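L-methionine gamma-lyase (Fusobacterium nucleatum subsp. nucleatum, PDB 6LXU) is a pyridoxal-phosphate-dependent enzyme of the Cys/Met metabolism family, assembled from four copies of one chain. Local coordinates at residues S95-W98 with T99-A103; F118-N122 with H123-R127; R275-V278 with D279-K283. One frame throughout, in Å; residues are numbered along the deposited sequence. Where two conformers were deposited one is given.

Interaction 1: S95-W98 with T99-A103; sequences STLW and TVLKA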
ATOM      1  N   SER A  95      24.699   7.452   5.011  1.00  5.64           N
ATOM      2  CA  SER A  95      25.092   7.367   3.611  1.00  5.76           C
ATOM      3  C   SER A  95      25.979   8.543   3.227  1.00  5.90           C
ATOM      4  O   SER A  95      26.956   8.389   2.497  1.00  6.31           O
ATOM      5  CB  SER A  95      23.897   7.366   2.682  1.00  5.54           C
ATOM      6  OG  SER A  95      23.075   6.208   2.838  1.00  5.48           O
ATOM      7  N   THR A  96      25.619   9.723   3.718  1.00  5.91           N
ATOM      8  CA  THR A  96      26.409  10.929   3.472  1.00  6.26           C
ATOM      9  C   THR A  96      27.805  10.812   4.086  1.00  6.41           C
ATOM     10  O   THR A  96      28.812  11.035   3.398  1.00  6.64           O
ATOM     11  CB  THR A  96      25.668  12.169   4.011  1.00  6.44           C
ATOM     12  OG1 THR A  96      24.431  12.317   3.302  1.00  6.55           O
ATOM     13  CG2 THR A  96      26.499  13.424   3.811  1.00  6.65           C
ATOM     14  N   LEU A  97      27.875  10.456   5.353  1.00  6.70           N
ATOM     15  CA  LEU A  97      29.161  10.400   6.048  1.00  7.08           C
ATOM     16  C   LEU A  97      30.090   9.330   5.488  1.00  7.18           C
ATOM     17  O   LEU A  97      31.297   9.584   5.311  1.00  7.44           O
ATOM     18  CB  LEU A  97      28.945  10.233   7.547  1.00  7.30           C
ATOM     19  CG  LEU A  97      28.289  11.445   8.228  1.00  7.63           C
ATOM     20  CD1 LEU A  97      27.918  11.115   9.654  1.00  7.83           C
ATOM     21  CD2 LEU A  97      29.178  12.679   8.198  1.00  8.11           C
ATOM     22  N   TRP A  98      29.560   8.150   5.166  1.00  7.25           N
ATOM     23  CA  TRP A  98      30.407   7.106   4.584  1.00  7.90           C
ATOM     24  C   TRP A  98      30.939   7.487   3.212  1.00  7.93           C
ATOM     25  O   TRP A  98      31.991   6.976   2.787  1.00  8.33           O
ATOM     26  CB  TRP A  98      29.673   5.759   4.466  1.00  8.85           C
ATOM     27  CG  TRP A  98      29.305   5.095   5.757  1.00  9.93           C
ATOM     28  CD1 TRP A  98      28.072   4.617   6.075  1.00 10.11           C
ATOM     29  CD2 TRP A  98      30.150   4.820   6.892  1.00 11.62           C
ATOM     30  NE1 TRP A  98      28.090   4.045   7.316  1.00 10.78           N
ATOM     31  CE2 TRP A  98      29.346   4.173   7.858  1.00 12.09           C
ATOM     32  CE3 TRP A  98      31.505   5.075   7.203  1.00 13.02           C
ATOM     33  CZ2 TRP A  98      29.842   3.781   9.119  1.00 13.61           C
ATOM     34  CZ3 TRP A  98      32.002   4.686   8.475  1.00 13.96           C
ATOM     35  CH2 TRP A  98      31.168   4.038   9.408  1.00 14.13           C
ATOM     36  N   THR A  99      30.201   8.320   2.483  1.00  7.59           N
ATOM     37  CA  THR A  99      30.642   8.788   1.175  1.00  7.84           C
ATOM     38  C   THR A  99      31.822   9.755   1.282  1.00  7.96           C
ATOM     39  O   THR A  99      32.811   9.620   0.548  1.00  8.58           O
ATOM     40  CB  THR A  99      29.480   9.455   0.414  1.00  7.84           C
ATOM     41  OG1 THR A  99      28.446   8.480   0.224  1.00  7.79           O
ATOM     42  CG2 THR A  99      29.925   9.971  -0.951  1.00  7.96           C
ATOM     43  N   VAL A 100      31.704  10.730   2.165  1.00  7.81           N
ATOM     44  CA  VAL A 100      32.643  11.865   2.162  1.00  8.16           C
ATOM     45  C   VAL A 100      33.833  11.697   3.096  1.00  8.33           C
ATOM     46  O   VAL A 100      34.815  12.459   2.961  1.00  8.75           O
ATOM     47  CB  VAL A 100      31.934  13.219   2.434  1.00  8.45           C
ATOM     48  CG1 VAL A 100      30.821  13.447   1.428  1.00  8.71           C
ATOM     49  CG2 VAL A 100      31.435  13.345   3.861  1.00  8.34           C
ATOM     50  N   LEU A 101      33.781  10.743   4.024  1.00  8.43           N
ATOM     51  CA  LEU A 101      34.864  10.513   4.968  1.00  8.81           C
ATOM     52  C   LEU A 101      35.762   9.363   4.520  1.00  9.16           C
ATOM     53  O   LEU A 101      35.473   8.655   3.562  1.00  9.47           O
ATOM     54  CB  LEU A 101      34.302  10.216   6.358  1.00  8.63           C
ATOM     55  CG  LEU A 101      33.599  11.378   7.060  1.00  8.93           C
ATOM     56  CD1 LEU A 101      32.894  10.888   8.308  1.00  9.09           C
ATOM     57  CD2 LEU A 101      34.576  12.507   7.388  1.00  9.08           C
ATOM     58  N   LYS A 102      36.875   9.222   5.227  1.00  9.93           N
ATOM     59  CA  LYS A 102      37.782   8.080   5.126  1.00 10.71           C
ATOM     60  C   LYS A 102      38.543   8.006   6.443  1.00 10.63           C
ATOM     61  O   LYS A 102      38.596   8.982   7.198  1.00 10.31           O
ATOM     62  CB  LYS A 102      38.747   8.210   3.938  1.00 11.77           C
ATOM     63  CG  LYS A 102      39.708   9.395   4.019  1.00 12.84           C
ATOM     64  CD  LYS A 102      40.591   9.516   2.782  1.00 14.14           C
ATOM     65  CE  LYS A 102      41.602  10.645   2.934  1.00 15.66           C
ATOM     66  NZ  LYS A 102      40.953  11.978   3.045  1.00 17.00           N
ATOM     67  N   ALA A 103      39.148   6.851   6.719  1.00 10.78           N
ATOM     68  CA  ALA A 103      40.038   6.726   7.876  1.00 11.14           C
ATOM     69  C   ALA A 103      41.133   7.786   7.785  1.00 11.15           C
ATOM     70  O   ALA A 103      41.666   8.028   6.705  1.00 11.74           O
ATOM     71  CB  ALA A 103      40.657   5.342   7.940  1.00 11.77           C
TER
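Trp98 meets Thr99 through its CB, which lies 3.3 Å from Thr99 N, while its indole is carried away from the residues that follow. CG stands anti to the carbonyl carbon (chi1 -66°), and this takes the ring to the subunit boundary. Leu125 of the same chain packs near CZ3; the indole also stacks with Trp98 of the second subunit and meets Phe128 of that subunit edge-to-face. At the pyrrole edge NE1 donates to Met243 O of the second subunit.

In the last turn of the helix Ser95 O is gripped twice by one residue. Thr99 OG1 donates to Ser95 O at 2.7 Å, its approach tilted from the carbonyl plane, and Thr99 N reaches the same oxygen at 3.2 Å (N-H...O 141°). The hydroxyl can do this because OG1 sits beside its own backbone N, bending back along the helix, with CG2 on the other branch.

This is the end of helix 89-100, one of the helices packed on the seven-stranded sheet of the large domain in fold type I PLP enzymes. Thr96 and Leu97 rest on Ile185 of strand 183-187, and Val100 on Val153 of strand 151-157.

One residue along, Val100 N bonds to Thr96 O at 3.2 Å, and Val100 CG2 lies 3.5 Å from that oxygen. Leu101 is the first residue to leave helical geometry, yet its N still donates to Leu97 O at 3.0 Å. Its CB packs against the same oxygen at 3.2 Å. The Leu97 and Leu101 side chains run alongside each other, Leu101 CD1 being 4.1 Å from Leu97 CB, and both continue onto helix 115-125.

Interaction 2: F118-N122 with H123-R127; sequences FALMN and HGLTR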
ATOM      1  N   PHE A 118      24.918  10.994  17.520  1.00  8.61           N
ATOM      2  CA  PHE A 118      26.012  11.008  18.484  1.00  9.27           C
ATOM      3  C   PHE A 118      26.669   9.637  18.578  1.00  9.24           C
ATOM      4  O   PHE A 118      27.896   9.531  18.580  1.00  9.56           O
ATOM      5  CB  PHE A 118      25.548  11.471  19.859  1.00 10.23           C
ATOM      6  CG  PHE A 118      26.670  11.551  20.845  1.00 11.33           C
ATOM      7  CD1 PHE A 118      27.487  12.672  20.897  1.00 12.27           C
ATOM      8  CD2 PHE A 118      26.968  10.470  21.657  1.00 12.39           C
ATOM      9  CE1 PHE A 118      28.559  12.728  21.784  1.00 13.09           C
ATOM     10  CE2 PHE A 118      28.043  10.515  22.537  1.00 13.26           C
ATOM     11  CZ  PHE A 118      28.829  11.645  22.595  1.00 13.44           C
ATOM     12  N   ALA A 119      25.860   8.583  18.642  1.00  8.90           N
ATOM     13  CA  ALA A 119      26.391   7.231  18.720  1.00  9.28           C
ATOM     14  C   ALA A 119      27.180   6.845  17.475  1.00  8.98           C
ATOM     15  O   ALA A 119      28.263   6.253  17.568  1.00  9.74           O
ATOM     16  CB  ALA A 119      25.274   6.231  18.969  1.00  9.26           C
ATOM     17  N   LEU A 120      26.658   7.187  16.293  1.00  8.77           N
ATOM     18  CA  LEU A 120      27.374   6.966  15.047  1.00  8.98           C
ATOM     19  C   LEU A 120      28.729   7.685  15.059  1.00  9.57           C
ATOM     20  O   LEU A 120      29.741   7.099  14.682  1.00 10.31           O
ATOM     21  CB  LEU A 120      26.531   7.445  13.857  1.00  8.64           C
ATOM     22  CG  LEU A 120      27.213   7.444  12.492  1.00  8.54           C
ATOM     23  CD1 LEU A 120      27.710   6.054  12.118  1.00  8.61           C
ATOM     24  CD2 LEU A 120      26.243   7.968  11.449  1.00  8.67           C
ATOM     25  N   MET A 121      28.730   8.934  15.511  1.00  9.95           N
ATOM     26  CA  MET A 121      29.968   9.729  15.574  0.60 10.30           C
ATOM     27  C   MET A 121      30.952   9.162  16.599  1.00 10.96           C
ATOM     28  O   MET A 121      32.131   8.936  16.287  1.00 11.96           O
ATOM     29  CB  MET A 121      29.664  11.183  15.944  0.60 10.10           C
ATOM     30  CG  MET A 121      28.897  11.984  14.900  0.60  9.88           C
ATOM     31  SD  MET A 121      29.852  12.376  13.429  0.60  9.22           S
ATOM     32  CE  MET A 121      28.749  13.584  12.702  0.60  9.30           C
ATOM     33  N   ASN A 122      30.473   8.956  17.810  1.00 10.94           N
ATOM     34  CA  ASN A 122      31.342   8.632  18.942  1.00 11.77           C
ATOM     35  C   ASN A 122      31.816   7.187  18.964  1.00 12.30           C
ATOM     36  O   ASN A 122      32.955   6.922  19.382  1.00 12.88           O
ATOM     37  CB  ASN A 122      30.597   8.947  20.231  1.00 12.63           C
ATOM     38  CG  ASN A 122      31.491   8.929  21.450  1.00 13.78           C
ATOM     39  OD1 ASN A 122      32.572   9.497  21.445  1.00 15.29           O
ATOM     40  ND2 ASN A 122      31.017   8.296  22.508  1.00 15.26           N
ATOM     41  N   HIS A 123      30.959   6.260  18.538  1.00 12.41           N
ATOM     42  CA  HIS A 123      31.248   4.823  18.601  1.00 14.13           C
ATOM     43  C   HIS A 123      31.406   4.121  17.263  1.00 13.56           C
ATOM     44  O   HIS A 123      32.029   3.053  17.221  1.00 15.96           O
ATOM     45  CB  HIS A 123      30.177   4.102  19.428  1.00 16.10           C
ATOM     46  CG  HIS A 123      30.214   4.454  20.881  1.00 18.91           C
ATOM     47  ND1 HIS A 123      29.123   4.950  21.563  1.00 22.37           N
ATOM     48  CD2 HIS A 123      31.229   4.414  21.775  1.00 21.48           C
ATOM     49  CE1 HIS A 123      29.460   5.177  22.819  1.00 22.57           C
ATOM     50  NE2 HIS A 123      30.730   4.855  22.976  1.00 22.35           N
ATOM     51  N   GLY A 124      30.814   4.661  16.192  1.00 12.01           N
ATOM     52  CA  GLY A 124      30.842   4.022  14.882  1.00 11.93           C
ATOM     53  C   GLY A 124      31.995   4.500  14.038  1.00 11.48           C
ATOM     54  O   GLY A 124      32.883   3.727  13.693  1.00 11.72           O
ATOM     55  N   LEU A 125      32.006   5.791  13.723  1.00 11.40           N
ATOM     56  CA  LEU A 125      33.055   6.367  12.881  1.00 12.06           C
ATOM     57  C   LEU A 125      34.437   6.207  13.520  1.00 11.03           C
ATOM     58  O   LEU A 125      35.429   5.971  12.822  1.00 10.18           O
ATOM     59  CB  LEU A 125      32.811   7.863  12.645  1.00 13.25           C
ATOM     60  CG  LEU A 125      31.558   8.350  11.917  1.00 15.20           C
ATOM     61  CD1 LEU A 125      31.633   9.857  11.709  1.00 15.80           C
ATOM     62  CD2 LEU A 125      31.416   7.617  10.603  1.00 15.82           C
ATOM     63  N   THR A 126      34.491   6.348  14.837  1.00 11.17           N
ATOM     64  CA  THR A 126      35.757   6.228  15.558  1.00 11.79           C
ATOM     65  C   THR A 126      36.324   4.805  15.489  1.00 11.93           C
ATOM     66  O   THR A 126      37.542   4.632  15.505  1.00 12.67           O
ATOM     67  CB  THR A 126      35.608   6.652  17.012  1.00 12.42           C
ATOM     68  OG1 THR A 126      34.592   5.863  17.614  1.00 13.30           O
ATOM     69  CG2 THR A 126      35.261   8.132  17.120  1.00 12.33           C
ATOM     70  N   ARG A 127      35.460   3.795  15.386  1.00 11.78           N
ATOM     71  CA  ARG A 127      35.907   2.407  15.157  1.00 12.33           C
ATOM     72  C   ARG A 127      36.530   2.191  13.795  1.00 11.82           C
ATOM     73  O   ARG A 127      37.214   1.179  13.604  1.00 12.67           O
ATOM     74  CB  ARG A 127      34.752   1.399  15.298  1.00 13.90           C
ATOM     75  CG  ARG A 127      34.482   0.962  16.707  1.00 15.15           C
ATOM     76  CD  ARG A 127      33.625  -0.294  16.721  1.00 14.65           C
ATOM     77  NE  ARG A 127      32.268  -0.071  16.198  1.00 14.36           N
ATOM     78  CZ  ARG A 127      31.698  -0.704  15.162  1.00 13.52           C
ATOM     79  NH1 ARG A 127      32.370  -1.626  14.468  1.00 14.04           N
ATOM     80  NH2 ARG A 127      30.445  -0.420  14.819  1.00 13.66           N
TER
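Asn122 and His123 run side by side in the same direction, and the amide of the first leans over the ring of the second. Asn122 ND2 stands 3.4 Å above the imidazole plane, displaced toward its rim, with amide and ring planes 53° apart; this is contact over a face, and ND2 makes no hydrogen bond to His123 NE2. The amide comes beside the ring because Asn122 CG is anti to the backbone N (chi1 -168°). Asn122 CB lies over one face of the Phe118 ring, toward its rim.

The carbonyl of Asn122 is taken by a side chain. Thr126 OG1 donates to Asn122 O at 2.6 Å, coming from well above the carbonyl plane rather than along a lone pair. Its CG2 lies 3.3 Å from Met121 O, a buried oxygen that has no polar partner in the model. On the inner side 4.3 Å separates Leu120 CD1 from Leu125 CD2. Leu125 CD1 lies alongside the sulfur of Met121 in one of that residue's two conformers, a less certain contact.

Behind these groups the winding of the helix changes. His123 N still bonds to Ala119 O at 2.9 Å, four residues back, but Leu125 N reaches five back to Leu120 O at 2.8 Å (N-H...O 167°), the mark of a pi-type turn. Gly124 N is weakly shared by Ala119 O and Leu120 O. In the 3-10 turn that follows, Arg127 NH1 donates to Trp98 O of the second subunit.

Residues 118-125 belong to helix 115-125, the helix of the beta-alpha-beta unit between parallel strands 106-110 and 131-135: Leu120, Met121 and Leu125 face helix 89-100, while Phe118, Met121 and Asn122 touch Phe134 and Thr126 touches Val132 on strand 131-135.

Interaction 3: R275-V278 with D279-K283; sequences RTIV and DFLNK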
ATOM      1  N   ARG A 275       3.255  28.430  19.381  1.00  7.77           N
ATOM      2  CA  ARG A 275       3.492  29.745  19.988  1.00  8.89           C
ATOM      3  C   ARG A 275       2.473  30.028  21.094  1.00  8.52           C
ATOM      4  O   ARG A 275       2.828  30.561  22.163  1.00  8.75           O
ATOM      5  CB  ARG A 275       3.536  30.852  18.917  1.00 10.63           C
ATOM      6  CG  ARG A 275       4.867  30.831  18.170  1.00 12.59           C
ATOM      7  CD  ARG A 275       5.071  31.894  17.102  1.00 14.78           C
ATOM      8  NE  ARG A 275       4.706  31.409  15.770  1.00 16.56           N
ATOM      9  CZ  ARG A 275       3.517  31.568  15.186  1.00 16.64           C
ATOM     10  NH1 ARG A 275       2.536  32.217  15.816  1.00 18.01           N
ATOM     11  NH2 ARG A 275       3.303  31.081  13.969  1.00 15.54           N
ATOM     12  N   THR A 276       1.217  29.646  20.880  1.00  8.32           N
ATOM     13  CA  THR A 276       0.185  29.818  21.879  1.00  8.50           C
ATOM     14  C   THR A 276       0.439  28.950  23.109  1.00  8.24           C
ATOM     15  O   THR A 276       0.258  29.395  24.255  1.00  8.55           O
ATOM     16  CB  THR A 276      -1.184  29.507  21.243  1.00  9.13           C
ATOM     17  OG1 THR A 276      -1.397  30.428  20.173  1.00 10.57           O
ATOM     18  CG2 THR A 276      -2.301  29.631  22.233  1.00  9.65           C
ATOM     19  N   ILE A 277       0.888  27.724  22.889  1.00  7.48           N
ATOM     20  CA  ILE A 277       1.209  26.829  23.995  1.00  7.52           C
ATOM     21  C   ILE A 277       2.436  27.324  24.767  1.00  7.49           C
ATOM     22  O   ILE A 277       2.461  27.215  25.998  1.00  7.66           O
ATOM     23  CB  ILE A 277       1.370  25.376  23.489  1.00  7.38           C
ATOM     24  CG1 ILE A 277       0.017  24.870  22.976  1.00  7.47           C
ATOM     25  CG2 ILE A 277       1.903  24.449  24.570  1.00  7.55           C
ATOM     26  CD1 ILE A 277       0.134  23.666  22.073  1.00  7.78           C
ATOM     27  N   VAL A 278       3.429  27.864  24.077  1.00  7.57           N
ATOM     28  CA  VAL A 278       4.598  28.440  24.763  1.00  7.93           C
ATOM     29  C   VAL A 278       4.161  29.532  25.740  1.00  8.50           C
ATOM     30  O   VAL A 278       4.622  29.558  26.897  1.00  9.05           O
ATOM     31  CB  VAL A 278       5.629  28.998  23.762  1.00  7.89           C
ATOM     32  CG1 VAL A 278       6.699  29.850  24.448  1.00  8.20           C
ATOM     33  CG2 VAL A 278       6.287  27.862  23.003  1.00  8.03           C
ATOM     34  N   ASP A 279       3.282  30.424  25.299  1.00  9.22           N
ATOM     35  CA  ASP A 279       2.816  31.491  26.184  1.00 10.73           C
ATOM     36  C   ASP A 279       2.109  30.915  27.412  1.00 10.41           C
ATOM     37  O   ASP A 279       2.363  31.372  28.548  1.00 10.94           O
ATOM     38  CB  ASP A 279       1.895  32.447  25.435  1.00 12.81           C
ATOM     39  CG  ASP A 279       1.695  33.755  26.181  1.00 15.80           C
ATOM     40  OD1 ASP A 279       2.690  34.459  26.413  1.00 19.57           O
ATOM     41  OD2 ASP A 279       0.556  34.043  26.562  1.00 19.62           O
ATOM     42  N   PHE A 280       1.249  29.918  27.206  1.00  9.60           N
ATOM     43  CA  PHE A 280       0.568  29.239  28.301  1.00  9.56           C
ATOM     44  C   PHE A 280       1.559  28.609  29.286  1.00  9.15           C
ATOM     45  O   PHE A 280       1.467  28.809  30.506  1.00  9.44           O
ATOM     46  CB  PHE A 280      -0.391  28.182  27.732  1.00  9.80           C
ATOM     47  CG  PHE A 280      -0.898  27.214  28.744  1.00 10.29           C
ATOM     48  CD1 PHE A 280      -1.889  27.592  29.644  1.00 10.81           C
ATOM     49  CD2 PHE A 280      -0.386  25.925  28.825  1.00 10.74           C
ATOM     50  CE1 PHE A 280      -2.367  26.692  30.581  1.00 11.48           C
ATOM     51  CE2 PHE A 280      -0.859  25.034  29.766  1.00 11.70           C
ATOM     52  CZ  PHE A 280      -1.844  25.420  30.643  1.00 11.65           C
ATOM     53  N   LEU A 281       2.504  27.837  28.775  1.00  8.77           N
ATOM     54  CA  LEU A 281       3.462  27.158  29.646  1.00  8.80           C
ATOM     55  C   LEU A 281       4.378  28.138  30.356  1.00  9.00           C
ATOM     56  O   LEU A 281       4.663  27.974  31.552  1.00  9.49           O
ATOM     57  CB  LEU A 281       4.312  26.162  28.863  1.00  8.86           C
ATOM     58  CG  LEU A 281       3.579  24.947  28.291  1.00  8.89           C
ATOM     59  CD1 LEU A 281       4.468  24.212  27.301  1.00  9.33           C
ATOM     60  CD2 LEU A 281       3.124  24.009  29.394  1.00  9.45           C
ATOM     61  N   ASN A 282       4.841  29.152  29.648  1.00  9.12           N
ATOM     62  CA  ASN A 282       5.797  30.088  30.239  1.00 10.06           C
ATOM     63  C   ASN A 282       5.181  30.936  31.347  1.00 10.64           C
ATOM     64  O   ASN A 282       5.928  31.427  32.208  1.00 11.78           O
ATOM     65  CB  ASN A 282       6.397  30.992  29.170  1.00 10.19           C
ATOM     66  CG  ASN A 282       7.772  31.514  29.539  1.00 10.59           C
ATOM     67  OD1 ASN A 282       8.570  30.812  30.152  1.00 11.40           O
ATOM     68  ND2 ASN A 282       8.070  32.737  29.106  1.00 11.62           N
ATOM     69  N   LYS A 283       3.861  31.103  31.342  1.00 11.09           N
ATOM     70  CA  LYS A 283       3.131  31.812  32.403  1.00 12.02           C
ATOM     71  C   LYS A 283       2.557  30.875  33.460  1.00 11.37           C
ATOM     72  O   LYS A 283       1.920  31.347  34.411  1.00 11.69           O
ATOM     73  CB  LYS A 283       2.006  32.654  31.784  1.00 13.53           C
ATOM     74  CG  LYS A 283       2.504  33.789  30.913  1.00 15.15           C
ATOM     75  CD  LYS A 283       1.377  34.492  30.173  1.00 16.56           C
ATOM     76  CE  LYS A 283       1.890  35.718  29.427  1.00 18.04           C
ATOM     77  NZ  LYS A 283       0.869  36.279  28.497  1.00 19.30           N
TER
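Ile277 and Leu281, one turn apart on the alpha-helix 263-282, send their side chains the same way, with Ile277 CG2 3.8 Å from Leu281 CD1. The helix is regular here: each amide from Asp279 to Asn282 bonds to the carbonyl four residues back, as in Leu281 N to Ile277 O at 2.8 Å (N-H...O 169°). On this packed side Ile277, Val278 and Leu281 all rest on Ile315 of strand 314-319, in the five-stranded sheet, and Ile277 also meets Ile387 of helix 384-396. Phe280 flanks the same side, its CG anti to the backbone N (chi1 166°); Ile277 O lies at the ring edge, near its plane, and the ring packs on Ile388 and Glu392.

The solvent side is looser and polar. Arg275 makes no close side-chain contact with the next turn and instead forms a salt bridge with Asp310. Asp279 and Lys283, both exposed, pair along the surface, although Lys283 also touches a crystal neighbour, which may influence its pose. An extended lysine chain brings NZ within 3.0 Å of Asp279 OD2, on that oxygen's syn lone pair, with a weaker bond from NZ to OD1.

In the fold
The three contacts follow one another along the chain, each at or running just past the C-terminal part of one helix. Interactions 1 and 2 are neighbours, their centres 12 Å apart: the end of helix 89-100 and the following Leu101 pack against helix 115-125, with strand 106-110 of the seven-stranded sheet between the two helices in sequence. Both also touch the second subunit, so this helix pair joins the domain core to the subunit interface. Interaction 3 lies elsewhere, on helix 263-282 beside the five-stranded sheet. Its centre is 42 Å from that of interaction 1 and 37 Å from that of interaction 2, and no other chain of the assembly touches its segments.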